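PDB 6IJ2: EAL domain protein from Vibrio cholerae serotype O1, which degrades the cyclic dinucleotides c-di-GMP and cGAMP as a standalone EAL phosphodiesterase, held here with calcium ions and the linear product 5'-pGpG. Local coordinates for residues Phe24-Ala29 with Tyr69-Met74; Thr89-Ile94 with Ile122-Phe127; Gly236-Lys241 with Asn251-Glu256. The protein carries 1 engineered substitution. One frame throughout, in Å; residues are numbered along the deposited sequence.

Contact 1: Phe24-Ala29 with Tyr69-Met74; sequences FDFTMA and YLFDQM
Asp25 OD1, with the Met74 methyl CE 4.1 Å away across the contact, is gripped by two polar partners: Phe26 N gives it a weak hydrogen bond of 3.1 Å, and Lys78, one turn beyond Met74 on helix 68-85, forms a salt bridge with it. The same lysine makes a cation-pi contact with the ring of Phe26, so one lysine serves both the carboxylate and the ring. The rest of the interface is apolar. Phe26 CG is wedged between its backbone N and carbonyl carbon (chi1 58°), a placement that sends the ring toward the helix. There Phe71 CE1 sits over one face near the rim, 3.7 Å from Phe26 CZ, with the two ring planes turned 48° apart. Phe24 adds an apolar contact, the edge of its ring at CE2 and CZ reaching Phe71 CD1, with 4.0 Å between Phe24 CZ and Phe71 CD1. Met74 CB comes obliquely to the Phe26 ring, 3.9 Å from Phe26 CZ, while bends at chi2 and chi3 fold the Met74 methyl back toward Asp25. Val59 of helix 56-60 touches Phe24, Phe26 and Phe71, and Met28, packed on a guanine base of the bound RNA, brings CE to the edge of the Phe26 ring. A helix packing on the segment that leads into the first strand belongs here to the modified TIM barrel of EAL domains, whose first strand runs antiparallel to the second.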
loop_
_atom_site.group_PDB
_atom_site.type_symbol
_atom_site.label_atom_id
_atom_site.label_comp_id
_atom_site.label_asym_id
_atom_site.label_seq_id
_atom_site.Cartn_x
_atom_site.Cartn_y
_atom_site.Cartn_z
ATOM N N PHE A 24 0.572 -27.964 19.521
ATOM C CA PHE A 24 1.954 -27.857 19.089
ATOM C C PHE A 24 2.667 -26.890 20.020
ATOM O O PHE A 24 2.036 -26.071 20.691
ATOM C CB PHE A 24 2.061 -27.375 17.634
ATOM C CG PHE A 24 1.422 -26.033 17.393
ATOM C CD1 PHE A 24 0.074 -25.936 17.088
ATOM C CD2 PHE A 24 2.167 -24.872 17.474
ATOM C CE1 PHE A 24 -0.518 -24.702 16.870
ATOM C CE2 PHE A 24 1.580 -23.632 17.255
ATOM C CZ PHE A 24 0.236 -23.551 16.954
ATOM N N ASP A 25 3.975 -26.990 20.064
ATOM C CA ASP A 25 4.821 -26.090 20.841
ATOM C C ASP A 25 5.815 -25.427 19.869
ATOM O O ASP A 25 5.970 -25.864 18.760
ATOM C CB ASP A 25 5.546 -26.800 21.976
ATOM C CG ASP A 25 5.853 -25.872 23.141
ATOM O OD1 ASP A 25 5.362 -24.748 23.171
ATOM O OD2 ASP A 25 6.575 -26.266 24.049
ATOM N N PHE A 26 6.520 -24.405 20.328
ATOM C CA PHE A 26 7.429 -23.618 19.503
ATOM C C PHE A 26 8.231 -22.723 20.437
ATOM O O PHE A 26 7.987 -22.685 21.646
ATOM C CB PHE A 26 6.671 -22.783 18.464
ATOM C CG PHE A 26 5.676 -21.843 19.072
ATOM C CD1 PHE A 26 4.412 -22.287 19.427
ATOM C CD2 PHE A 26 6.008 -20.522 19.305
ATOM C CE1 PHE A 26 3.502 -21.429 20.009
ATOM C CE2 PHE A 26 5.096 -19.658 19.877
ATOM C CZ PHE A 26 3.845 -20.113 20.234
ATOM N N THR A 27 9.189 -22.005 19.868
ATOM C CA THR A 27 9.986 -21.071 20.657
ATOM C C THR A 27 10.312 -19.881 19.761
ATOM O O THR A 27 9.663 -19.678 18.731
ATOM C CB THR A 27 11.224 -21.778 21.247
ATOM O OG1 THR A 27 11.902 -20.900 22.152
ATOM C CG2 THR A 27 12.182 -22.218 20.156
ATOM N N MET A 28 11.317 -19.098 20.148
ATOM C CA MET A 28 11.626 -17.849 19.472
ATOM C C MET A 28 13.081 -17.797 19.036
ATOM O O MET A 28 13.973 -18.329 19.702
ATOM C CB MET A 28 11.343 -16.636 20.359
ATOM C CG MET A 28 9.887 -16.397 20.662
ATOM S SD MET A 28 8.962 -15.833 19.210
ATOM C CE MET A 28 7.341 -16.376 19.735
ATOM N N ALA A 29 13.294 -17.146 17.897
ATOM C CA ALA A 29 14.579 -16.609 17.492
ATOM C C ALA A 29 14.527 -15.094 17.642
ATOM O O ALA A 29 13.453 -14.503 17.788
ATOM C CB ALA A 29 14.922 -16.996 16.048
ATOM N N TYR A 69 -6.018 -16.776 19.009
ATOM C CA TYR A 69 -5.865 -15.948 20.200
ATOM C C TYR A 69 -4.908 -16.588 21.195
ATOM O O TYR A 69 -4.030 -15.911 21.742
ATOM C CB TYR A 69 -7.229 -15.691 20.838
ATOM C CG TYR A 69 -8.243 -15.142 19.863
ATOM C CD1 TYR A 69 -8.235 -13.800 19.507
ATOM C CD2 TYR A 69 -9.201 -15.969 19.289
ATOM C CE1 TYR A 69 -9.157 -13.296 18.610
ATOM C CE2 TYR A 69 -10.128 -15.473 18.391
ATOM C CZ TYR A 69 -10.101 -14.135 18.056
ATOM O OH TYR A 69 -11.023 -13.640 17.162
ATOM N N LEU A 70 -5.047 -17.895 21.429
ATOM C CA LEU A 70 -4.126 -18.588 22.325
ATOM C C LEU A 70 -2.707 -18.554 21.774
ATOM O O LEU A 70 -1.739 -18.402 22.530
ATOM C CB LEU A 70 -4.591 -20.031 22.533
ATOM C CG LEU A 70 -4.318 -20.771 23.850
ATOM C CD1 LEU A 70 -4.999 -22.135 23.830
ATOM C CD2 LEU A 70 -2.832 -20.931 24.144
ATOM N N PHE A 71 -2.566 -18.693 20.455
ATOM C CA PHE A 71 -1.244 -18.658 19.840
ATOM C C PHE A 71 -0.601 -17.283 19.993
ATOM O O PHE A 71 0.591 -17.177 20.313
ATOM C CB PHE A 71 -1.355 -19.055 18.364
ATOM C CG PHE A 71 -0.103 -18.816 17.589
ATOM C CD1 PHE A 71 0.981 -19.665 17.729
ATOM C CD2 PHE A 71 0.002 -17.730 16.739
ATOM C CE1 PHE A 71 2.147 -19.439 17.033
ATOM C CE2 PHE A 71 1.162 -17.501 16.042
ATOM C CZ PHE A 71 2.238 -18.360 16.190
ATOM N N ASP A 72 -1.381 -16.222 19.778
ATOM C CA ASP A 72 -0.868 -14.864 19.929
ATOM C C ASP A 72 -0.358 -14.624 21.346
ATOM O O ASP A 72 0.768 -14.153 21.545
ATOM C CB ASP A 72 -1.965 -13.863 19.572
ATOM C CG ASP A 72 -1.456 -12.449 19.501
ATOM O OD1 ASP A 72 -0.554 -12.189 18.676
ATOM O OD2 ASP A 72 -1.960 -11.597 20.263
ATOM N N GLN A 73 -1.175 -14.951 22.347
ATOM C CA GLN A 73 -0.753 -14.770 23.733
ATOM C C GLN A 73 0.496 -15.586 24.044
ATOM O O GLN A 73 1.391 -15.114 24.753
ATOM C CB GLN A 73 -1.899 -15.141 24.677
ATOM C CG GLN A 73 -3.167 -14.352 24.407
ATOM C CD GLN A 73 -4.179 -14.442 25.532
ATOM O OE1 GLN A 73 -4.629 -13.422 26.055
ATOM N NE2 GLN A 73 -4.551 -15.663 25.904
ATOM N N MET A 74 0.580 -16.809 23.510
ATOM C CA MET A 74 1.757 -17.642 23.738
ATOM C C MET A 74 3.013 -17.021 23.136
ATOM O O MET A 74 4.075 -17.022 23.771
ATOM C CB MET A 74 1.525 -19.042 23.168
ATOM C CG MET A 74 0.720 -19.953 24.078
ATOM S SD MET A 74 1.764 -21.028 25.082
ATOM C CE MET A 74 2.173 -22.307 23.893
#

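Contact 2: Thr89-Ile94 with Ile122-Phe127; sequences TSKLSI and IENIMF
Ser93 and Met126 are paired on adjacent parallel strands and send their side chains to the same face of the sheet. Met126 runs extended from its backbone (chi1 180°, chi2 163°) and bends only at its last torsion, chi3 73°, which brings the methyl CE snugly against Ser93 OG at 3.3 Å. That hydroxyl is hydrogen-bonded to Glu128, a calcium ligand, so Ser93 probably helps position the carboxylate as a second-shell residue. On the other face, Ile94 and Phe127 lie side by side and point the same way, with Ile94 CB 3.9 Å from Phe127 CE1; the far branch of Ile94 reaches back to Ile125, Ile94 CD1 to Ile125 CG2 at 4.0 Å. Between the two faces the strands are joined by the alternating backbone bonds of a parallel pair: Leu92 N to Asn124 O, Met126 N to Leu92 O and Ile94 N to Met126 O, the last two both 2.7 Å long. Where the strands begin, Lys91 bends at chi2 to lay CE 3.6 Å from Glu123 O, crossing Asn124 at about a right angle. A water donates to Ser90 O and accepts from Asn124 ND2, bridging the two segments just ahead of the strands. Strand 91-96 pairs along its other edge with 41-49, while Leu92 and Ile125 pack on Ile80 of helix 68-85; Ile125 also meets Ala115 of helix 109-117, the crossover helix of this beta-alpha-beta unit, and Phe127 meets Tyr148 and Phe153 edge-to-face.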
loop_
_atom_site.group_PDB
_atom_site.type_symbol
_atom_site.label_atom_id
_atom_site.label_comp_id
_atom_site.label_asym_id
_atom_site.label_seq_id
_atom_site.Cartn_x
_atom_site.Cartn_y
_atom_site.Cartn_z
ATOM N N THR A 89 18.355 -6.035 27.539
ATOM C CA THR A 89 18.137 -4.770 28.231
ATOM C C THR A 89 17.717 -3.640 27.297
ATOM O O THR A 89 17.450 -2.527 27.773
ATOM C CB THR A 89 19.387 -4.367 29.029
ATOM O OG1 THR A 89 20.518 -4.244 28.161
ATOM C CG2 THR A 89 19.692 -5.419 30.108
ATOM N N SER A 90 17.611 -3.905 25.993
ATOM C CA SER A 90 17.086 -2.957 25.026
ATOM C C SER A 90 15.669 -3.383 24.617
ATOM O O SER A 90 14.991 -4.108 25.355
ATOM C CB SER A 90 18.059 -2.856 23.844
ATOM O OG SER A 90 18.163 -4.092 23.158
ATOM N N LYS A 91 15.222 -2.938 23.444
ATOM C CA LYS A 91 13.833 -3.141 23.041
ATOM C C LYS A 91 13.568 -4.571 22.573
ATOM O O LYS A 91 14.429 -5.219 21.971
ATOM C CB LYS A 91 13.453 -2.150 21.940
ATOM C CG LYS A 91 13.543 -0.682 22.387
ATOM C CD LYS A 91 12.224 -0.170 22.928
ATOM C CE LYS A 91 12.349 1.266 23.435
ATOM N NZ LYS A 91 12.768 2.191 22.351
ATOM N N LEU A 92 12.373 -5.068 22.895
ATOM C CA LEU A 92 11.852 -6.327 22.378
ATOM C C LEU A 92 10.686 -6.016 21.439
ATOM O O LEU A 92 9.697 -5.399 21.852
ATOM C CB LEU A 92 11.415 -7.241 23.527
ATOM C CG LEU A 92 10.716 -8.540 23.114
ATOM C CD1 LEU A 92 11.669 -9.435 22.315
ATOM C CD2 LEU A 92 10.094 -9.274 24.278
ATOM N N SER A 93 10.795 -6.442 20.183
ATOM C CA SER A 93 9.791 -6.136 19.165
ATOM C C SER A 93 9.049 -7.415 18.810
ATOM O O SER A 93 9.674 -8.418 18.459
ATOM C CB SER A 93 10.431 -5.525 17.928
ATOM O OG SER A 93 9.452 -4.913 17.099
ATOM N N ILE A 94 7.723 -7.377 18.913
ATOM C CA ILE A 94 6.886 -8.561 18.763
ATOM C C ILE A 94 5.932 -8.326 17.610
ATOM O O ILE A 94 5.345 -7.246 17.489
ATOM C CB ILE A 94 6.104 -8.889 20.049
ATOM C CG1 ILE A 94 7.084 -9.126 21.199
ATOM C CG2 ILE A 94 5.219 -10.128 19.854
ATOM C CD1 ILE A 94 6.431 -9.115 22.573
ATOM N N ILE A 122 7.111 -2.286 30.100
ATOM C CA ILE A 122 6.192 -2.161 28.965
ATOM C C ILE A 122 6.770 -1.229 27.913
ATOM O O ILE A 122 6.601 -1.436 26.706
ATOM C CB ILE A 122 4.816 -1.672 29.467
ATOM C CG1 ILE A 122 4.176 -2.724 30.376
ATOM C CG2 ILE A 122 3.889 -1.308 28.320
ATOM C CD1 ILE A 122 3.933 -4.038 29.689
ATOM N N GLU A 123 7.480 -0.194 28.362
ATOM C CA GLU A 123 8.052 0.800 27.469
ATOM C C GLU A 123 9.189 0.240 26.622
ATOM O O GLU A 123 9.569 0.863 25.617
ATOM C CB GLU A 123 8.523 2.006 28.296
ATOM C CG GLU A 123 8.951 1.684 29.730
ATOM C CD GLU A 123 7.778 1.440 30.683
ATOM O OE1 GLU A 123 6.841 2.264 30.725
ATOM O OE2 GLU A 123 7.785 0.398 31.365
ATOM N N ASN A 124 9.745 -0.915 26.991
ATOM C CA ASN A 124 10.751 -1.561 26.162
ATOM C C ASN A 124 10.169 -2.652 25.270
ATOM O O ASN A 124 10.931 -3.412 24.663
ATOM C CB ASN A 124 11.865 -2.147 27.019
ATOM C CG ASN A 124 12.743 -1.078 27.641
ATOM O OD1 ASN A 124 12.517 0.118 27.463
ATOM N ND2 ASN A 124 13.746 -1.508 28.380
ATOM N N ILE A 125 8.845 -2.756 25.186
ATOM C CA ILE A 125 8.181 -3.707 24.297
ATOM C C ILE A 125 7.561 -2.934 23.138
ATOM O O ILE A 125 6.808 -1.975 23.351
ATOM C CB ILE A 125 7.128 -4.542 25.050
ATOM C CG1 ILE A 125 7.798 -5.399 26.127
ATOM C CG2 ILE A 125 6.335 -5.431 24.076
ATOM C CD1 ILE A 125 6.812 -6.091 27.061
ATOM N N MET A 126 7.889 -3.339 21.914
ATOM C CA MET A 126 7.357 -2.722 20.695
ATOM C C MET A 126 6.533 -3.757 19.956
ATOM O O MET A 126 6.970 -4.899 19.804
ATOM C CB MET A 126 8.457 -2.196 19.783
ATOM C CG MET A 126 7.916 -1.558 18.497
ATOM S SD MET A 126 9.070 -0.497 17.612
ATOM C CE MET A 126 10.209 -1.676 16.895
ATOM N N PHE A 127 5.341 -3.368 19.511
ATOM C CA PHE A 127 4.492 -4.257 18.731
ATOM C C PHE A 127 4.509 -3.815 17.279
ATOM O O PHE A 127 4.295 -2.637 16.983
ATOM C CB PHE A 127 3.065 -4.284 19.279
ATOM C CG PHE A 127 2.910 -5.180 20.476
ATOM C CD1 PHE A 127 2.825 -6.553 20.308
ATOM C CD2 PHE A 127 2.890 -4.663 21.765
ATOM C CE1 PHE A 127 2.712 -7.387 21.401
ATOM C CE2 PHE A 127 2.763 -5.496 22.860
ATOM C CZ PHE A 127 2.685 -6.850 22.684
HETATM O O HOH W 1 14.659 -4.192 28.010
#

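Contact 3: Gly236-Lys241 with Asn251-Glu256; sequences GYYFAK and NPEFSE. With nucleotides of chain B.
Phe239 O accepts a nearly straight bond from Asn251 N, 3.0 Å long and lying in the carbonyl plane, which joins 237-239, residues with helical backbone angles, to the residue just ahead of the short, weakly bonded helix of about 252-255. Asn251 is the N-cap of that helix: its OD1 takes the Glu253 N-H from above the amide carbonyl plane. The other end of the amide, ND2, gives a weak bond to Tyr238 O and lies over one face of the Tyr238 ring, the two planes being 84° apart. With CG opposite its backbone N (chi1 178°), Tyr238 stretches out to donate from OH to Glu253 OE2 at 2.6 Å, although this glutamate is poorly ordered. Phe239 directs its edge at the face of Phe254 in a T-shaped pair, Phe239 CE1 to Phe254 CD2 at 3.7 Å, and Phe254 CB touches Tyr238 CE2. Tyr237 instead faces the ligand: its N donates to O6 of G1 of chain B at 2.8 Å, and its ring lies flat over that base. A turn that presents one tyrosine to the nucleotide is thus tied from behind by its next two residues, and a backbone N-H facing O6, where adenine carries an amino group, is consistent with a preference for guanine.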
loop_
_atom_site.group_PDB
_atom_site.type_symbol
_atom_site.label_atom_id
_atom_site.label_comp_id
_atom_site.label_asym_id
_atom_site.label_seq_id
_atom_site.Cartn_x
_atom_site.Cartn_y
_atom_site.Cartn_z
ATOM N N GLY A 236 18.725 -6.667 9.240
ATOM C CA GLY A 236 18.947 -7.478 8.058
ATOM C C GLY A 236 20.114 -8.431 8.218
ATOM O O GLY A 236 20.940 -8.312 9.121
ATOM N N TYR A 237 20.170 -9.389 7.282
ATOM C CA TYR A 237 21.239 -10.384 7.273
ATOM C C TYR A 237 22.621 -9.743 7.257
ATOM O O TYR A 237 23.576 -10.328 7.778
ATOM C CB TYR A 237 21.089 -11.310 6.066
ATOM C CG TYR A 237 19.913 -12.271 6.126
ATOM C CD1 TYR A 237 19.153 -12.421 7.286
ATOM C CD2 TYR A 237 19.578 -13.039 5.025
ATOM C CE1 TYR A 237 18.085 -13.306 7.334
ATOM C CE2 TYR A 237 18.508 -13.919 5.057
ATOM C CZ TYR A 237 17.767 -14.053 6.215
ATOM O OH TYR A 237 16.708 -14.938 6.246
ATOM N N TYR A 238 22.758 -8.560 6.650
ATOM C CA TYR A 238 24.058 -7.895 6.658
ATOM C C TYR A 238 24.564 -7.684 8.078
ATOM O O TYR A 238 25.773 -7.757 8.324
ATOM C CB TYR A 238 23.984 -6.557 5.928
ATOM C CG TYR A 238 25.297 -5.808 5.964
ATOM C CD1 TYR A 238 26.418 -6.308 5.319
ATOM C CD2 TYR A 238 25.418 -4.610 6.660
ATOM C CE1 TYR A 238 27.633 -5.640 5.365
ATOM C CE2 TYR A 238 26.635 -3.928 6.711
ATOM C CZ TYR A 238 27.731 -4.448 6.053
ATOM O OH TYR A 238 28.934 -3.785 6.090
ATOM N N PHE A 239 23.658 -7.446 9.024
ATOM C CA PHE A 239 24.044 -7.253 10.421
ATOM C C PHE A 239 24.083 -8.573 11.184
ATOM O O PHE A 239 25.092 -8.901 11.819
ATOM C CB PHE A 239 23.086 -6.264 11.089
ATOM C CG PHE A 239 23.029 -4.941 10.393
ATOM C CD1 PHE A 239 24.044 -4.010 10.562
ATOM C CD2 PHE A 239 21.985 -4.642 9.527
ATOM C CE1 PHE A 239 24.008 -2.787 9.893
ATOM C CE2 PHE A 239 21.948 -3.423 8.858
ATOM C CZ PHE A 239 22.956 -2.496 9.043
ATOM N N ALA A 240 23.002 -9.344 11.118
ATOM C CA ALA A 240 22.966 -10.651 11.751
ATOM C C ALA A 240 21.673 -11.339 11.372
ATOM O O ALA A 240 20.607 -10.718 11.401
ATOM C CB ALA A 240 23.063 -10.548 13.280
ATOM N N LYS A 241 21.780 -12.621 11.036
ATOM C CA LYS A 241 20.612 -13.463 10.887
ATOM C C LYS A 241 19.934 -13.660 12.243
ATOM O O LYS A 241 20.564 -13.487 13.287
ATOM C CB LYS A 241 21.012 -14.818 10.308
ATOM C CG LYS A 241 21.791 -14.754 9.000
ATOM C CD LYS A 241 22.296 -16.145 8.629
ATOM C CE LYS A 241 23.284 -16.110 7.476
ATOM N NZ LYS A 241 23.837 -17.472 7.201
ATOM N N ASN A 251 27.704 -8.091 13.103
ATOM C CA ASN A 251 28.796 -8.004 12.141
ATOM C C ASN A 251 29.847 -6.974 12.549
ATOM O O ASN A 251 29.538 -5.783 12.682
ATOM C CB ASN A 251 28.207 -7.665 10.766
ATOM C CG ASN A 251 29.241 -7.654 9.658
ATOM O OD1 ASN A 251 30.361 -8.136 9.825
ATOM N ND2 ASN A 251 28.859 -7.109 8.503
ATOM N N PRO A 252 31.098 -7.393 12.763
ATOM C CA PRO A 252 32.157 -6.407 13.039
ATOM C C PRO A 252 32.479 -5.515 11.851
ATOM O O PRO A 252 32.942 -4.385 12.051
ATOM C CB PRO A 252 33.361 -7.281 13.423
ATOM C CG PRO A 252 32.782 -8.622 13.773
ATOM C CD PRO A 252 31.575 -8.777 12.905
ATOM N N GLU A 253 32.253 -5.991 10.622
ATOM C CA GLU A 253 32.655 -5.233 9.439
ATOM C C GLU A 253 31.893 -3.918 9.334
ATOM O O GLU A 253 32.460 -2.894 8.933
ATOM C CB GLU A 253 32.444 -6.079 8.181
ATOM C CG GLU A 253 33.036 -5.491 6.897
ATOM C CD GLU A 253 32.027 -4.699 6.077
ATOM O OE1 GLU A 253 32.229 -3.481 5.895
ATOM O OE2 GLU A 253 31.035 -5.295 5.610
ATOM N N PHE A 254 30.605 -3.926 9.682
ATOM C CA PHE A 254 29.818 -2.700 9.615
ATOM C C PHE A 254 30.346 -1.648 10.583
ATOM O O PHE A 254 30.234 -0.444 10.315
ATOM C CB PHE A 254 28.342 -3.010 9.896
ATOM C CG PHE A 254 27.776 -2.256 11.066
ATOM C CD1 PHE A 254 27.859 -2.776 12.348
ATOM C CD2 PHE A 254 27.167 -1.026 10.884
ATOM C CE1 PHE A 254 27.349 -2.081 13.424
ATOM C CE2 PHE A 254 26.657 -0.327 11.953
ATOM C CZ PHE A 254 26.749 -0.851 13.228
ATOM N N SER A 255 30.934 -2.081 11.704
ATOM C CA SER A 255 31.415 -1.136 12.708
ATOM C C SER A 255 32.560 -0.288 12.171
ATOM O O SER A 255 32.664 0.903 12.490
ATOM C CB SER A 255 31.855 -1.886 13.967
ATOM O OG SER A 255 30.855 -2.784 14.411
ATOM N N GLU A 256 33.434 -0.882 11.348
ATOM C CA GLU A 256 34.627 -0.202 10.873
ATOM C C GLU A 256 34.434 0.102 9.394
ATOM O O GLU A 256 33.745 1.082 9.055
ATOM C CB GLU A 256 35.872 -1.045 11.170
ATOM C CG GLU A 256 35.841 -1.739 12.528
ATOM C CD GLU A 256 35.748 -0.765 13.687
ATOM O OE1 GLU A 256 36.387 0.307 13.622
ATOM O OE2 GLU A 256 35.031 -1.070 14.663
ATOM O OP3 G B 1 8.714 -8.121 8.053
ATOM P P G B 1 8.262 -9.432 8.438
ATOM O OP1 G B 1 8.138 -9.540 9.859
ATOM O OP2 G B 1 7.101 -9.683 7.652
ATOM O "O5'" G B 1 9.409 -10.365 7.902
ATOM C "C5'" G B 1 10.365 -10.956 8.775
ATOM C "C4'" G B 1 11.118 -12.045 8.049
ATOM O "O4'" G B 1 12.221 -11.463 7.327
ATOM C "C3'" G B 1 11.728 -13.149 8.921
ATOM O "O3'" G B 1 11.454 -14.450 8.444
ATOM C "C2'" G B 1 13.224 -12.896 8.805
ATOM O "O2'" G B 1 14.041 -14.029 8.851
ATOM C "C1'" G B 1 13.321 -12.314 7.406
ATOM N N9 G B 1 14.527 -11.526 7.199
ATOM C C8 G B 1 15.168 -10.739 8.122
ATOM N N7 G B 1 16.221 -10.144 7.642
ATOM C C5 G B 1 16.273 -10.555 6.320
ATOM C C6 G B 1 17.195 -10.231 5.294
ATOM O O6 G B 1 18.181 -9.510 5.354
ATOM N N1 G B 1 16.884 -10.875 4.105
ATOM C C2 G B 1 15.815 -11.711 3.925
ATOM N N2 G B 1 15.672 -12.217 2.704
ATOM N N3 G B 1 14.940 -12.008 4.867
ATOM C C4 G B 1 15.227 -11.398 6.031
#

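Overall arrangement
Three contacts that never touch one another are distributed round one closed sheet. Contacts 1 and 2 have centres about 17 Å apart and are linked by helix 68-85, which carries 69-74, packs against Leu92 and Ile125, and is followed by strand 91-96. Contact 3 stands about 29 Å from contact 1 between centres and about 21 Å from contact 2, yet strands 27-35 and 233-244 are neighbours that close the sheet. Contact 2 is nearest the bound calcium ions, the Ser93 side chain being about 6 Å from one of them. Segments 24-29 and 236-241 each reach the dinucleotide: Met28 packs on a guanine base, and Tyr237 on the guanine of G1 of chain B.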